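PDB 4NZJ: putative alpha-galactosidase from Bacteroides fragilis, which probably hydrolyses terminal, non-reducing alpha-D-galactose residues in alpha-D-galactosides such as galactose oligosaccharides, galactomannans and galactolipids. Local coordinates for residues I30-T35 / T58-G63; V226-A231 / G257-W262; L321-D326 / S346-W351. All blocks are in the same frame, centred on the assembly; numbering follows the deposited sequence.

Three contacts follow one another along the chain, each closing before the next opens, and they sample two of the domains of this glycosidase. Interaction 1 pairs neighbouring strands of the N-terminal Ig-like domain. Interactions 2 and 3 both belong to the catalytic beta/alpha barrel: the first ties the start of helix 228-243 to the loop after strand 250-254, the second sets the loop after strand 315-317 against helix 341-353. The centre of interaction 1 lies about 37 Å from that of interaction 2 and about 27 Å from that of interaction 3, while the two barrel contacts are about 28 Å apart, centre to centre. None touches another, though Y32 of interaction 1 also reaches D133 of the barrel.

Interaction 1. Residues I30-T35 / T58-G63; sequences IFYIPT and TGIISG
I33 and G59 meet just beyond the last paired residues of two antiparallel strands, and the side chain of I33 stays close to one oxygen all the way to its tip. CB lies 3.7 Å from G59 O. The chi1 of I33, -58°, sets CG1 beside the backbone N, the very atom that donates to that carbonyl (I33 N to G59 O, 2.9 Å), so CG1 comes to 3.5 Å from G59 O. CD1 is still 3.7 Å from G59 O and also touches I61 CD1, methyl to methyl, at 4.2 Å. Behind this end the strands keep a regular ladder: F31 and I61 form a hydrogen-bonded pair joined by two bonds of 2.8 Å, F31 N to I61 O and I61 N to F31 O. This pairing sits mid-sheet in the Ig-like domain, with strand 52-55 on the far side of 60-64. On the face bearing I30, Y32 and I60, the two isoleucines run alongside each other, their CG2 methyls touching, and CG1 of I60 meets the Y32 ring at its edge. The ring edge also brings Y32 CE1 within 3.2 Å of T58 O, and the phenol OH is hydrogen-bonded to D133, in the loop after helix 116-128.

Interaction 2. Residues V226-A231 / G257-W262; sequences VDRVEA and GQREPW
R228 and R259 run antiparallel alongside one another, and most of the contact is made along their two chains. The methylene groups do the touching: CD of R228 packs 3.9 Å from CB of R259, and CD of R259 rests 3.6 Å from the methyl CB of A231, three residues beyond R228 on the helix. Each guanidinium, carried away from the other, finds an acceptor in the opposing segment. NH1 of R259 donates in its own plane to the backbone O of V226 at 3.0 Å, a nearly straight bond with 162° at the hydrogen. NH1 of R228 forms a salt bridge with OE1 of E260 at 2.7 Å; the oxygen is again in the guanidinium plane but uses its anti lone pair, and the carboxylate is turned 72° against the arginine group.

The torsions explain the reach. R228 places CG trans to its backbone N (chi1 177°) and stays extended to NE, which lays its guanidinium face over the carbonyl of R259, with CZ 3.3 Å from R259 O. R259 instead bends at chi2 and chi3, curling back toward V226.

A second shell holds these groups in place. NE of R259 is bridged to E255, OE2 of E260 to K263, and R259 O accepts from W264 NE1, while Y221 packs against both A231 and R259. The G257-E260 type I turn presents R259 and E260 together.

Both segments follow adjacent parallel strands, 216-220 and 250-254, so the arrangement clasps the start of one barrel helix to the next loop, at the C-terminal rim of the strands, the side on which TIM-barrel enzymes carry their active sites.

Interaction 3. Residues L321-D326 / S346-W351; sequences LVVGID and SHFSLW
H347 swings CG trans to its backbone N (chi1 164°), and L321 sends CG off beside its own N (chi1 -69°), so that imidazole and isobutyl group meet between helix and loop. The contact belongs to the TIM barrel: the loop after strand 315-317 packs against helix 341-353. V322 N donates to NE2 of H347 at 3.0 Å, close to the ring plane, so the histidine accepts at NE2 and its imidazole is held in a fixed rotation. CG2 of V322 crosses to within 3.5 Å of that same nitrogen.

L321 divides its two methyls. CD1 touches the edge of the F348 ring at CD1, while CD2 lies over one face of H347 in a CH-pi contact, 4.1 Å from the ring centroid. V323 fills the next place along, its CG2 4.1 Å from F348 CB, with helix 369-375 packed against both residues. Helix 296-303 covers V322 and W351, and backbone bonds of L321 to L359 and G361 tie the loop to strand 358-360 and the residue after it.

W351 is fixed in turn by its NE1 bond to D319 O, and CE1 of H347 stands 3.3 Å above the centre of its indole, while L321 CD2 approaches W351 CD1 to 3.6 Å.

Interaction 1. Residues I30-T35 / T58-G63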
# COMPACT_ATOMS: atom_id res chain seq x y z
N ILE A 30 -15.37 7.17 -1.18
CA ILE A 30 -14.68 8.20 -0.40
C ILE A 30 -13.25 8.35 -0.88
O ILE A 30 -12.53 7.37 -1.00
CB ILE A 30 -14.68 7.90 1.11
CG1 ILE A 30 -16.12 7.85 1.64
CG2 ILE A 30 -13.88 8.96 1.86
CD1 ILE A 30 -16.25 7.71 3.13
N PHE A 31 -12.84 9.58 -1.19
CA PHE A 31 -11.46 9.85 -1.56
C PHE A 31 -11.02 11.20 -1.05
O PHE A 31 -11.54 12.24 -1.47
CB PHE A 31 -11.29 9.80 -3.08
CG PHE A 31 -9.87 10.00 -3.52
CD1 PHE A 31 -8.92 9.02 -3.28
CD2 PHE A 31 -9.48 11.16 -4.19
CE1 PHE A 31 -7.60 9.19 -3.69
CE2 PHE A 31 -8.17 11.34 -4.60
CZ PHE A 31 -7.23 10.35 -4.35
N TYR A 32 -10.06 11.19 -0.13
CA TYR A 32 -9.40 12.41 0.28
C TYR A 32 -8.31 12.71 -0.74
O TYR A 32 -7.51 11.83 -1.08
CB TYR A 32 -8.79 12.28 1.68
CG TYR A 32 -7.89 13.44 2.06
CD1 TYR A 32 -8.43 14.65 2.48
CD2 TYR A 32 -6.51 13.33 1.99
CE1 TYR A 32 -7.62 15.72 2.83
CE2 TYR A 32 -5.69 14.39 2.34
CZ TYR A 32 -6.25 15.58 2.75
OH TYR A 32 -5.45 16.65 3.09
N ILE A 33 -8.27 13.94 -1.22
CA ILE A 33 -7.29 14.35 -2.22
C ILE A 33 -5.96 14.63 -1.51
O ILE A 33 -5.83 15.65 -0.84
CB ILE A 33 -7.75 15.60 -2.98
CG1 ILE A 33 -9.10 15.34 -3.67
CG2 ILE A 33 -6.69 16.02 -4.00
CD1 ILE A 33 -9.83 16.61 -4.06
N PRO A 34 -4.97 13.72 -1.65
CA PRO A 34 -3.74 13.92 -0.89
C PRO A 34 -2.98 15.13 -1.44
O PRO A 34 -2.64 15.16 -2.62
CB PRO A 34 -2.96 12.62 -1.13
CG PRO A 34 -3.92 11.67 -1.78
CD PRO A 34 -4.85 12.56 -2.54
N THR A 35 -2.75 16.12 -0.58
CA THR A 35 -2.25 17.41 -1.03
C THR A 35 -1.20 17.99 -0.10
O THR A 35 -1.48 18.30 1.06
CB THR A 35 -3.41 18.43 -1.17
OG1 THR A 35 -4.54 17.81 -1.79
CG2 THR A 35 -2.98 19.62 -2.00
N THR A 58 -12.49 20.28 3.34
CA THR A 58 -11.82 19.08 3.85
C THR A 58 -11.04 18.30 2.79
O THR A 58 -10.25 17.43 3.13
CB THR A 58 -12.82 18.12 4.50
OG1 THR A 58 -13.67 17.57 3.49
CG2 THR A 58 -13.65 18.83 5.56
N GLY A 59 -11.30 18.58 1.52
CA GLY A 59 -10.63 17.87 0.42
C GLY A 59 -11.16 16.47 0.17
O GLY A 59 -10.51 15.69 -0.53
N ILE A 60 -12.33 16.14 0.70
CA ILE A 60 -12.90 14.80 0.56
C ILE A 60 -13.99 14.76 -0.51
O ILE A 60 -14.95 15.52 -0.46
CB ILE A 60 -13.47 14.28 1.89
CG1 ILE A 60 -12.35 14.19 2.94
CG2 ILE A 60 -14.14 12.92 1.68
CD1 ILE A 60 -12.84 13.91 4.34
N ILE A 61 -13.81 13.86 -1.47
CA ILE A 61 -14.83 13.53 -2.46
C ILE A 61 -15.63 12.36 -1.91
O ILE A 61 -15.05 11.34 -1.54
CB ILE A 61 -14.21 13.09 -3.79
CG1 ILE A 61 -13.34 14.20 -4.38
CG2 ILE A 61 -15.29 12.65 -4.77
CD1 ILE A 61 -12.52 13.76 -5.58
N SER A 62 -16.95 12.49 -1.86
CA SER A 62 -17.78 11.40 -1.35
C SER A 62 -19.10 11.29 -2.09
O SER A 62 -19.55 12.25 -2.72
CB SER A 62 -18.04 11.57 0.14
OG SER A 62 -18.83 12.72 0.39
N GLY A 63 -19.71 10.12 -2.00
CA GLY A 63 -21.02 9.87 -2.60
C GLY A 63 -21.14 8.44 -3.10
O GLY A 63 -20.51 7.53 -2.55

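Interaction 2. Residues V226-A231 / G257-W262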
# COMPACT_ATOMS: atom_id res chain seq x y z
N VAL A 226 -3.90 -27.68 4.34
CA VAL A 226 -2.81 -27.29 3.44
C VAL A 226 -3.26 -27.37 1.97
O VAL A 226 -2.80 -26.58 1.14
CB VAL A 226 -1.56 -28.18 3.67
CG1 VAL A 226 -0.48 -27.92 2.63
CG2 VAL A 226 -1.00 -27.94 5.07
N ASP A 227 -4.16 -28.30 1.69
CA ASP A 227 -4.66 -28.59 0.34
C ASP A 227 -5.00 -27.36 -0.49
O ASP A 227 -5.76 -26.50 -0.06
CB ASP A 227 -5.90 -29.48 0.46
CG ASP A 227 -5.61 -30.80 1.15
OD1 ASP A 227 -4.54 -31.38 0.89
OD2 ASP A 227 -6.46 -31.25 1.96
N ARG A 228 -4.43 -27.30 -1.69
CA ARG A 228 -4.53 -26.11 -2.52
C ARG A 228 -5.93 -25.88 -3.09
O ARG A 228 -6.40 -24.75 -3.11
CB ARG A 228 -3.52 -26.15 -3.66
CG ARG A 228 -3.61 -24.98 -4.62
CD ARG A 228 -2.31 -24.81 -5.38
NE ARG A 228 -2.46 -23.99 -6.57
CZ ARG A 228 -1.46 -23.66 -7.37
NH1 ARG A 228 -0.22 -24.05 -7.10
NH2 ARG A 228 -1.69 -22.92 -8.45
N VAL A 229 -6.60 -26.94 -3.55
CA VAL A 229 -7.96 -26.77 -4.09
C VAL A 229 -8.88 -26.27 -2.97
O VAL A 229 -9.70 -25.38 -3.20
CB VAL A 229 -8.53 -28.05 -4.72
CG1 VAL A 229 -9.96 -27.81 -5.21
CG2 VAL A 229 -7.65 -28.51 -5.87
N GLU A 230 -8.72 -26.82 -1.77
CA GLU A 230 -9.51 -26.37 -0.62
C GLU A 230 -9.24 -24.90 -0.31
O GLU A 230 -10.18 -24.13 -0.12
CB GLU A 230 -9.21 -27.23 0.61
CG GLU A 230 -10.03 -26.88 1.85
CD GLU A 230 -11.53 -27.11 1.69
OE1 GLU A 230 -11.94 -27.92 0.83
OE2 GLU A 230 -12.30 -26.48 2.45
N ALA A 231 -7.97 -24.51 -0.25
CA ALA A 231 -7.63 -23.12 -0.01
C ALA A 231 -8.30 -22.21 -1.03
O ALA A 231 -8.96 -21.24 -0.67
CB ALA A 231 -6.12 -22.91 -0.04
N GLY A 257 2.05 -17.42 0.73
CA GLY A 257 2.68 -17.79 -0.53
C GLY A 257 2.90 -19.27 -0.73
O GLY A 257 3.65 -19.67 -1.63
N GLN A 258 2.26 -20.11 0.07
CA GLN A 258 2.56 -21.53 0.06
C GLN A 258 1.93 -22.28 -1.11
O GLN A 258 2.46 -23.31 -1.53
CB GLN A 258 2.14 -22.16 1.39
CG GLN A 258 2.87 -21.54 2.57
CD GLN A 258 2.75 -22.35 3.83
OE1 GLN A 258 1.82 -23.11 4.01
NE2 GLN A 258 3.72 -22.19 4.73
N ARG A 259 0.83 -21.76 -1.64
CA ARG A 259 0.10 -22.40 -2.73
C ARG A 259 0.15 -21.60 -4.05
O ARG A 259 -0.79 -21.66 -4.85
CB ARG A 259 -1.35 -22.63 -2.30
CG ARG A 259 -1.52 -23.73 -1.25
CD ARG A 259 -2.59 -23.39 -0.22
NE ARG A 259 -2.05 -22.47 0.78
CZ ARG A 259 -1.60 -22.82 1.98
NH1 ARG A 259 -1.64 -24.08 2.41
NH2 ARG A 259 -1.11 -21.88 2.78
N GLU A 260 1.23 -20.86 -4.27
CA GLU A 260 1.36 -20.00 -5.46
C GLU A 260 0.13 -19.11 -5.68
O GLU A 260 -0.49 -19.16 -6.74
CB GLU A 260 1.59 -20.85 -6.72
CG GLU A 260 2.75 -21.83 -6.69
CD GLU A 260 2.93 -22.54 -8.03
OE1 GLU A 260 2.04 -23.32 -8.43
OE2 GLU A 260 3.95 -22.30 -8.70
N PRO A 261 -0.22 -18.30 -4.68
CA PRO A 261 -1.41 -17.44 -4.80
C PRO A 261 -1.36 -16.47 -5.98
O PRO A 261 -2.40 -16.02 -6.46
CB PRO A 261 -1.41 -16.67 -3.47
CG PRO A 261 0.02 -16.66 -3.06
CD PRO A 261 0.52 -18.02 -3.44
N TRP A 262 -0.16 -16.13 -6.42
CA TRP A 262 -0.01 -15.30 -7.62
C TRP A 262 -0.67 -15.92 -8.86
O TRP A 262 -0.98 -15.20 -9.81
CB TRP A 262 1.45 -14.97 -7.89
CG TRP A 262 2.41 -16.12 -7.76
CD1 TRP A 262 2.84 -16.95 -8.75
CD2 TRP A 262 3.08 -16.54 -6.57
NE1 TRP A 262 3.72 -17.88 -8.25
CE2 TRP A 262 3.88 -17.65 -6.91
CE3 TRP A 262 3.06 -16.11 -5.24
CZ2 TRP A 262 4.68 -18.31 -5.97
CZ3 TRP A 262 3.85 -16.77 -4.31
CH2 TRP A 262 4.64 -17.86 -4.68

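Interaction 3. Residues L321-D326 / S346-W351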
# COMPACT_ATOMS: atom_id res chain seq x y z
N LEU A 321 5.76 -2.69 5.69
CA LEU A 321 6.92 -1.83 5.79
C LEU A 321 7.37 -1.79 7.26
O LEU A 321 6.60 -1.41 8.14
CB LEU A 321 6.60 -0.41 5.33
CG LEU A 321 6.35 -0.24 3.83
CD1 LEU A 321 5.73 1.12 3.56
CD2 LEU A 321 7.63 -0.42 3.04
N VAL A 322 8.61 -2.20 7.51
CA VAL A 322 9.20 -2.17 8.84
C VAL A 322 10.02 -0.89 9.07
O VAL A 322 10.68 -0.75 10.09
CB VAL A 322 10.09 -3.41 9.09
CG1 VAL A 322 9.24 -4.67 9.03
CG2 VAL A 322 11.23 -3.49 8.08
N VAL A 323 9.95 0.04 8.12
CA VAL A 323 10.64 1.33 8.20
C VAL A 323 10.49 1.97 9.57
O VAL A 323 9.37 2.23 10.02
CB VAL A 323 10.12 2.31 7.12
CG1 VAL A 323 10.80 3.67 7.26
CG2 VAL A 323 10.32 1.74 5.73
N GLY A 324 11.62 2.20 10.23
CA GLY A 324 11.68 2.95 11.47
C GLY A 324 11.37 2.17 12.74
O GLY A 324 11.47 2.73 13.83
N ILE A 325 11.03 0.89 12.63
CA ILE A 325 10.67 0.11 13.82
C ILE A 325 11.85 0.06 14.80
O ILE A 325 11.65 0.06 16.01
CB ILE A 325 10.09 -1.28 13.48
CG1 ILE A 325 8.73 -1.11 12.79
CG2 ILE A 325 9.92 -2.13 14.74
CD1 ILE A 325 8.08 -2.38 12.29
N ASP A 326 13.08 0.04 14.26
CA ASP A 326 14.30 0.17 15.06
C ASP A 326 14.43 -0.88 16.16
O ASP A 326 14.98 -0.61 17.23
CB ASP A 326 14.41 1.58 15.67
CG ASP A 326 14.81 2.61 14.65
OD1 ASP A 326 14.45 2.44 13.48
OD2 ASP A 326 15.50 3.59 15.03
N SER A 346 16.17 1.74 1.57
CA SER A 346 16.19 0.82 0.43
C SER A 346 14.96 -0.11 0.43
O SER A 346 14.39 -0.39 -0.62
CB SER A 346 17.47 0.00 0.43
OG SER A 346 18.58 0.85 0.21
N HIS A 347 14.59 -0.58 1.60
CA HIS A 347 13.38 -1.37 1.81
C HIS A 347 12.15 -0.62 1.28
O HIS A 347 11.38 -1.16 0.49
CB HIS A 347 13.29 -1.70 3.31
CG HIS A 347 11.95 -2.18 3.79
ND1 HIS A 347 11.23 -3.18 3.16
CD2 HIS A 347 11.25 -1.85 4.89
CE1 HIS A 347 10.12 -3.40 3.84
NE2 HIS A 347 10.12 -2.62 4.90
N PHE A 348 12.01 0.65 1.65
CA PHE A 348 10.91 1.45 1.14
C PHE A 348 10.99 1.63 -0.39
O PHE A 348 9.99 1.46 -1.10
CB PHE A 348 10.85 2.81 1.84
CG PHE A 348 9.63 3.62 1.48
CD1 PHE A 348 8.39 3.30 2.00
CD2 PHE A 348 9.73 4.67 0.58
CE1 PHE A 348 7.26 4.03 1.66
CE2 PHE A 348 8.60 5.41 0.24
CZ PHE A 348 7.37 5.08 0.77
N SER A 349 12.18 1.98 -0.87
CA SER A 349 12.42 2.21 -2.30
C SER A 349 12.04 1.01 -3.16
O SER A 349 11.42 1.16 -4.21
CB SER A 349 13.89 2.55 -2.55
OG SER A 349 14.26 3.70 -1.82
N LEU A 350 12.41 -0.18 -2.71
CA LEU A 350 12.15 -1.39 -3.49
C LEU A 350 10.68 -1.81 -3.41
O LEU A 350 10.12 -2.25 -4.40
CB LEU A 350 13.10 -2.51 -3.06
CG LEU A 350 14.56 -2.23 -3.49
CD1 LEU A 350 15.53 -3.18 -2.82
CD2 LEU A 350 14.70 -2.28 -5.02
N TRP A 351 10.05 -1.64 -2.25
CA TRP A 351 8.60 -1.83 -2.15
C TRP A 351 7.89 -0.88 -3.14
O TRP A 351 6.90 -1.25 -3.78
CB TRP A 351 8.11 -1.59 -0.72
CG TRP A 351 7.98 -2.82 0.16
CD1 TRP A 351 6.88 -3.17 0.88
CD2 TRP A 351 8.97 -3.84 0.42
NE1 TRP A 351 7.11 -4.33 1.59
CE2 TRP A 351 8.38 -4.77 1.32
CE3 TRP A 351 10.28 -4.06 -0.01
CZ2 TRP A 351 9.06 -5.91 1.78
CZ3 TRP A 351 10.96 -5.19 0.46
CH2 TRP A 351 10.34 -6.10 1.34